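Local structure of putidaredoxin reductase (1Q1R) at residues A258-E270 and T274-F288. The protein probably transfers electrons from NADH through its bound FAD to the iron-sulfur protein putidaredoxin, which supplies the cytochrome P450cam monooxygenase. Numbering follows the deposited sequence.
Sequences AGLQVDNGIVINE and TSDPLIMAVGDCARF. With FAD (flavin-adenine dinucleotide), chain C.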
loop_
_atom_site.group_PDB
_atom_site.type_symbol
_atom_site.label_atom_id
_atom_site.label_comp_id
_atom_site.label_asym_id
_atom_site.label_seq_id
_atom_site.Cartn_x
_atom_site.Cartn_y
_atom_site.Cartn_z
ATOM N N ALA A 258 9.508 14.586 18.174
ATOM C CA ALA A 258 9.197 16.007 18.261
ATOM C C ALA A 258 7.956 16.274 19.115
ATOM O O ALA A 258 7.445 17.391 19.143
ATOM C CB ALA A 258 9.007 16.586 16.864
ATOM N N GLY A 259 7.475 15.242 19.801
ATOM C CA GLY A 259 6.309 15.397 20.655
ATOM C C GLY A 259 4.961 15.428 19.955
ATOM O O GLY A 259 3.976 15.895 20.527
ATOM N N LEU A 260 4.906 14.940 18.719
ATOM C CA LEU A 260 3.653 14.919 17.974
ATOM C C LEU A 260 2.906 13.639 18.323
ATOM O O LEU A 260 3.525 12.616 18.609
ATOM C CB LEU A 260 3.927 14.978 16.471
ATOM C CG LEU A 260 4.744 16.184 15.999
ATOM C CD1 LEU A 260 4.948 16.103 14.500
ATOM C CD2 LEU A 260 4.034 17.476 16.373
ATOM N N GLN A 261 1.579 13.695 18.305
ATOM C CA GLN A 261 0.783 12.522 18.641
ATOM C C GLN A 261 1.006 11.392 17.644
ATOM O O GLN A 261 0.978 11.602 16.430
ATOM C CB GLN A 261 -0.705 12.870 18.681
ATOM C CG GLN A 261 -1.533 11.873 19.475
ATOM C CD GLN A 261 -3.023 12.045 19.263
ATOM O OE1 GLN A 261 -3.530 13.165 19.205
ATOM N NE2 GLN A 261 -3.736 10.929 19.157
ATOM N N VAL A 262 1.218 10.193 18.169
ATOM C CA VAL A 262 1.448 9.019 17.341
ATOM C C VAL A 262 0.691 7.821 17.899
ATOM O O VAL A 262 0.526 7.687 19.111
ATOM C CB VAL A 262 2.957 8.680 17.273
ATOM C CG1 VAL A 262 3.166 7.324 16.619
ATOM C CG2 VAL A 262 3.691 9.753 16.487
ATOM N N ASP A 263 0.221 6.963 17.002
ATOM C CA ASP A 263 -0.508 5.757 17.372
ATOM C C ASP A 263 -0.604 4.891 16.122
ATOM O O ASP A 263 -1.553 5.009 15.351
ATOM C CB ASP A 263 -1.913 6.110 17.871
ATOM C CG ASP A 263 -2.706 4.887 18.293
ATOM O OD1 ASP A 263 -3.884 5.047 18.674
ATOM O OD2 ASP A 263 -2.156 3.762 18.248
ATOM N N ASN A 264 0.384 4.020 15.935
ATOM C CA ASN A 264 0.435 3.153 14.762
ATOM C C ASN A 264 0.253 4.067 13.562
ATOM O O ASN A 264 -0.597 3.833 12.708
ATOM C CB ASN A 264 -0.691 2.112 14.785
ATOM C CG ASN A 264 -0.559 1.087 13.666
ATOM O OD1 ASN A 264 0.028 1.365 12.619
ATOM N ND2 ASN A 264 -1.115 -0.099 13.879
ATOM N N GLY A 265 1.058 5.121 13.523
ATOM C CA GLY A 265 0.983 6.086 12.446
ATOM C C GLY A 265 0.999 7.479 13.031
ATOM O O GLY A 265 0.854 7.648 14.243
ATOM N N ILE A 266 1.189 8.480 12.180
ATOM C CA ILE A 266 1.215 9.865 12.624
ATOM C C ILE A 266 -0.209 10.426 12.578
ATOM O O ILE A 266 -0.805 10.566 11.508
ATOM C CB ILE A 266 2.147 10.705 11.728
ATOM C CG1 ILE A 266 3.561 10.115 11.777
ATOM C CG2 ILE A 266 2.152 12.159 12.190
ATOM C CD1 ILE A 266 4.563 10.817 10.890
ATOM N N VAL A 267 -0.749 10.731 13.753
ATOM C CA VAL A 267 -2.107 11.252 13.874
ATOM C C VAL A 267 -2.290 12.631 13.250
ATOM O O VAL A 267 -1.528 13.556 13.523
ATOM C CB VAL A 267 -2.534 11.313 15.362
ATOM C CG1 VAL A 267 -3.937 11.898 15.487
ATOM C CG2 VAL A 267 -2.482 9.918 15.970
ATOM N N ILE A 268 -3.302 12.758 12.397
ATOM C CA ILE A 268 -3.606 14.025 11.745
ATOM C C ILE A 268 -5.104 14.302 11.843
ATOM O O ILE A 268 -5.906 13.370 11.970
ATOM C CB ILE A 268 -3.207 14.012 10.253
ATOM C CG1 ILE A 268 -3.988 12.931 9.501
ATOM C CG2 ILE A 268 -1.719 13.764 10.123
ATOM C CD1 ILE A 268 -3.871 13.034 7.995
ATOM N N ASN A 269 -5.481 15.577 11.780
ATOM C CA ASN A 269 -6.891 15.945 11.865
ATOM C C ASN A 269 -7.525 16.149 10.495
ATOM O O ASN A 269 -6.886 15.927 9.464
ATOM C CB ASN A 269 -7.083 17.210 12.716
ATOM C CG ASN A 269 -6.353 18.414 12.159
ATOM O OD1 ASN A 269 -6.194 18.557 10.949
ATOM N ND2 ASN A 269 -5.926 19.307 13.048
ATOM N N GLU A 270 -8.784 16.576 10.492
ATOM C CA GLU A 270 -9.515 16.791 9.252
ATOM C C GLU A 270 -8.796 17.744 8.307
ATOM O O GLU A 270 -9.065 17.751 7.109
ATOM C CB GLU A 270 -10.934 17.302 9.543
ATOM C CG GLU A 270 -11.014 18.636 10.281
ATOM C CD GLU A 270 -10.680 18.537 11.766
ATOM O OE1 GLU A 270 -10.720 19.583 12.451
ATOM O OE2 GLU A 270 -10.382 17.423 12.255
ATOM N N THR A 274 -0.999 17.719 12.147
ATOM C CA THR A 274 -0.622 16.842 13.249
ATOM C C THR A 274 -0.870 17.649 14.523
ATOM O O THR A 274 -1.534 18.683 14.481
ATOM C CB THR A 274 0.874 16.481 13.203
ATOM O OG1 THR A 274 1.650 17.669 13.408
ATOM C CG2 THR A 274 1.239 15.873 11.857
ATOM N N SER A 275 -0.331 17.189 15.646
ATOM C CA SER A 275 -0.499 17.901 16.910
ATOM C C SER A 275 0.007 19.329 16.737
ATOM O O SER A 275 -0.408 20.243 17.453
ATOM C CB SER A 275 0.300 17.212 18.017
ATOM O OG SER A 275 -0.008 15.831 18.083
ATOM N N ASP A 276 0.913 19.507 15.779
ATOM C CA ASP A 276 1.496 20.809 15.487
ATOM C C ASP A 276 0.877 21.370 14.215
ATOM O O ASP A 276 0.967 20.764 13.147
ATOM C CB ASP A 276 3.019 20.682 15.335
ATOM C CG ASP A 276 3.699 22.010 15.039
ATOM O OD1 ASP A 276 4.907 22.136 15.341
ATOM O OD2 ASP A 276 3.040 22.923 14.498
ATOM N N PRO A 277 0.240 22.547 14.319
ATOM C CA PRO A 277 -0.432 23.271 13.236
ATOM C C PRO A 277 0.345 23.406 11.928
ATOM O O PRO A 277 -0.223 23.247 10.848
ATOM C CB PRO A 277 -0.718 24.633 13.862
ATOM C CG PRO A 277 -0.965 24.285 15.292
ATOM C CD PRO A 277 0.150 23.307 15.580
ATOM N N LEU A 278 1.636 23.707 12.024
ATOM C CA LEU A 278 2.457 23.885 10.832
ATOM C C LEU A 278 2.986 22.567 10.259
ATOM O O LEU A 278 3.625 22.561 9.209
ATOM C CB LEU A 278 3.638 24.824 11.131
ATOM C CG LEU A 278 3.391 26.184 11.804
ATOM C CD1 LEU A 278 2.294 26.950 11.079
ATOM C CD2 LEU A 278 3.006 25.966 13.253
ATOM N N ILE A 279 2.721 21.459 10.944
ATOM C CA ILE A 279 3.193 20.154 10.481
ATOM C C ILE A 279 2.047 19.220 10.097
ATOM O O ILE A 279 1.152 18.950 10.901
ATOM C CB ILE A 279 4.038 19.438 11.563
ATOM C CG1 ILE A 279 5.186 20.340 12.028
ATOM C CG2 ILE A 279 4.598 18.130 11.005
ATOM C CD1 ILE A 279 5.959 19.777 13.211
ATOM N N MET A 280 2.083 18.725 8.864
ATOM C CA MET A 280 1.063 17.802 8.376
ATOM C C MET A 280 1.699 16.440 8.083
ATOM O O MET A 280 2.922 16.327 8.000
ATOM C CB MET A 280 0.422 18.354 7.095
ATOM C CG MET A 280 -0.229 19.719 7.249
ATOM S SD MET A 280 -0.967 20.337 5.713
ATOM C CE MET A 280 0.444 20.722 4.791
ATOM N N ALA A 281 0.867 15.409 7.945
ATOM C CA ALA A 281 1.342 14.062 7.626
ATOM C C ALA A 281 0.508 13.571 6.444
ATOM O O ALA A 281 -0.626 14.015 6.262
ATOM C CB ALA A 281 1.178 13.133 8.815
ATOM N N VAL A 282 1.055 12.653 5.648
ATOM C CA VAL A 282 0.345 12.168 4.465
ATOM C C VAL A 282 0.859 10.809 3.983
ATOM O O VAL A 282 2.046 10.506 4.117
ATOM C CB VAL A 282 0.496 13.197 3.317
ATOM C CG1 VAL A 282 1.964 13.354 2.960
ATOM C CG2 VAL A 282 -0.310 12.781 2.099
ATOM N N GLY A 283 -0.040 9.997 3.427
ATOM C CA GLY A 283 0.349 8.698 2.903
ATOM C C GLY A 283 0.298 7.529 3.865
ATOM O O GLY A 283 -0.479 7.523 4.816
ATOM N N ASP A 284 1.135 6.527 3.600
ATOM C CA ASP A 284 1.211 5.322 4.419
ATOM C C ASP A 284 1.445 5.602 5.905
ATOM O O ASP A 284 1.043 4.815 6.752
ATOM C CB ASP A 284 2.347 4.413 3.927
ATOM C CG ASP A 284 2.054 3.758 2.585
ATOM O OD1 ASP A 284 1.085 4.156 1.905
ATOM O OD2 ASP A 284 2.810 2.837 2.209
ATOM N N CYS A 285 2.102 6.715 6.213
ATOM C CA CYS A 285 2.422 7.046 7.601
ATOM C C CYS A 285 1.326 7.760 8.373
ATOM O O CYS A 285 1.441 7.931 9.588
ATOM C CB CYS A 285 3.676 7.920 7.654
ATOM S SG CYS A 285 3.394 9.664 7.237
ATOM N N ALA A 286 0.267 8.170 7.685
ATOM C CA ALA A 286 -0.798 8.926 8.334
ATOM C C ALA A 286 -2.000 8.162 8.868
ATOM O O ALA A 286 -2.641 7.391 8.151
ATOM C CB ALA A 286 -1.277 10.031 7.391
ATOM N N ARG A 287 -2.294 8.380 10.148
ATOM C CA ARG A 287 -3.460 7.773 10.772
ATOM C C ARG A 287 -4.475 8.907 10.847
ATOM O O ARG A 287 -4.245 9.916 11.510
ATOM C CB ARG A 287 -3.149 7.252 12.176
ATOM C CG ARG A 287 -4.395 6.742 12.907
ATOM C CD ARG A 287 -4.030 5.827 14.047
ATOM N NE ARG A 287 -3.397 4.610 13.554
ATOM C CZ ARG A 287 -4.045 3.615 12.961
ATOM N NH1 ARG A 287 -5.358 3.684 12.790
ATOM N NH2 ARG A 287 -3.381 2.549 12.538
ATOM N N PHE A 288 -5.590 8.748 10.146
ATOM C CA PHE A 288 -6.612 9.782 10.113
ATOM C C PHE A 288 -7.980 9.234 10.493
ATOM O O PHE A 288 -8.185 8.023 10.556
ATOM C CB PHE A 288 -6.672 10.388 8.712
ATOM C CG PHE A 288 -7.147 9.425 7.656
ATOM C CD1 PHE A 288 -8.473 9.436 7.232
ATOM C CD2 PHE A 288 -6.272 8.493 7.097
ATOM C CE1 PHE A 288 -8.920 8.534 6.262
ATOM C CE2 PHE A 288 -6.711 7.585 6.126
ATOM C CZ PHE A 288 -8.034 7.609 5.711
HETATM P PA FAD C . 6.861 5.550 0.797
HETATM O O1A FAD C . 7.427 4.617 1.800
HETATM O O2A FAD C . 6.699 5.077 -0.597
HETATM O O5B FAD C . 7.735 6.892 0.765
HETATM C C5B FAD C . 8.297 7.457 1.955
HETATM C C4B FAD C . 9.746 7.887 1.664
HETATM O O4B FAD C . 10.215 8.806 2.714
HETATM C C3B FAD C . 10.696 6.680 1.706
HETATM O O3B FAD C . 11.703 6.839 0.698
HETATM C C2B FAD C . 11.331 6.792 3.070
HETATM O O2B FAD C . 12.625 6.182 3.068
HETATM C C1B FAD C . 11.470 8.294 3.212
HETATM N N9A FAD C . 11.766 8.751 4.598
HETATM C C8A FAD C . 11.206 8.300 5.735
HETATM N N7A FAD C . 11.753 8.943 6.775
HETATM C C5A FAD C . 12.653 9.798 6.297
HETATM C C6A FAD C . 13.524 10.716 6.889
HETATM N N6A FAD C . 13.561 10.850 8.213
HETATM N N1A FAD C . 14.339 11.462 6.102
HETATM C C2A FAD C . 14.320 11.330 4.768
HETATM N N3A FAD C . 13.493 10.452 4.182
HETATM C C4A FAD C . 12.658 9.682 4.921
HETATM N N1 FAD C . -0.833 0.361 -3.635
HETATM C C2 FAD C . -1.966 0.251 -4.451
HETATM O O2 FAD C . -2.914 1.018 -4.292
HETATM N N3 FAD C . -2.002 -0.732 -5.456
HETATM C C4 FAD C . -0.899 -1.598 -5.642
HETATM O O4 FAD C . -0.927 -2.423 -6.554
HETATM C C4X FAD C . 0.235 -1.487 -4.821
HETATM N N5 FAD C . 1.326 -2.281 -5.026
HETATM C C5X FAD C . 2.470 -2.151 -4.294
HETATM C C6 FAD C . 3.584 -2.974 -4.559
HETATM C C7 FAD C . 4.778 -2.822 -3.817
HETATM C C7M FAD C . 5.968 -3.757 -4.104
HETATM C C8 FAD C . 4.859 -1.830 -2.807
HETATM C C8M FAD C . 6.148 -1.617 -1.998
HETATM C C9 FAD C . 3.747 -1.011 -2.543
HETATM C C9A FAD C . 2.553 -1.167 -3.280
HETATM N N10 FAD C . 1.424 -0.338 -3.037
HETATM C C10 FAD C . 0.263 -0.500 -3.820
HETATM C "C1'" FAD C . 1.458 0.691 -1.954
HETATM C "C2'" FAD C . 1.683 2.087 -2.541
HETATM O "O2'" FAD C . 2.787 2.039 -3.451
HETATM C "C3'" FAD C . 1.960 3.116 -1.430
HETATM O "O3'" FAD C . 0.892 3.072 -0.475
HETATM C "C4'" FAD C . 2.073 4.530 -2.014
HETATM O "O4'" FAD C . 3.133 4.568 -2.972
HETATM C "C5'" FAD C . 2.347 5.588 -0.931
HETATM O "O5'" FAD C . 3.677 5.488 -0.394
HETATM P P FAD C . 4.235 6.697 0.523
HETATM O O1P FAD C . 4.779 7.740 -0.372
HETATM O O2P FAD C . 3.161 7.081 1.465
HETATM O O3P FAD C . 5.424 6.013 1.392
HETATM O O HOH W 1 0.176 13.920 15.511
#
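Ile266 and Val267 pair in parallel with Ala286 and Arg287, a short pairing at the outer strand of a small mixed sheet, whose third strand is 295-298, in the FAD-binding part of a glutathione reductase fold. The pairing rests on three backbone bonds: Ile266 N to Cys285 O (2.7 Å, N-H...O 177°), Arg287 N to Ile266 O, and Ile268 N to Arg287 O. On the face that carries Ile266 and Ala286, the CG2 methyls of Ile266 and Ile268 both meet Ala281 CB, on the edge strand 279-281 of the five-stranded parallel sheet; the Ile268 CG2 to Ala281 CB approach, 3.2 Å, is tight. Ile268 CG1 sits between its backbone N and carbonyl carbon (chi1 61°), which lays it alongside Phe288 CB at 3.8 Å. At one end the Arg287 side chain, bent at chi3 (-65°), turns side-on to Asn264 O, which receives NE at 3.0 Å and NH2 at 3.1 Å from the same face of the carbonyl plane. At the other end Ser275 OG accepts from Gln261 N at 2.7 Å, and a water donates to both Gln261 O and Val267 O. Between strands 279-281 and 286-290, Asp284 N donates a hydrogen bond to FAD O2P, Asp284 OD1 accepts one from FAD O3', and Asp284 OD2 forms a salt bridge with Arg134. Because Arg298 also donates to Asn264 O, the two neighbouring positive charges probably polarise this carbonyl.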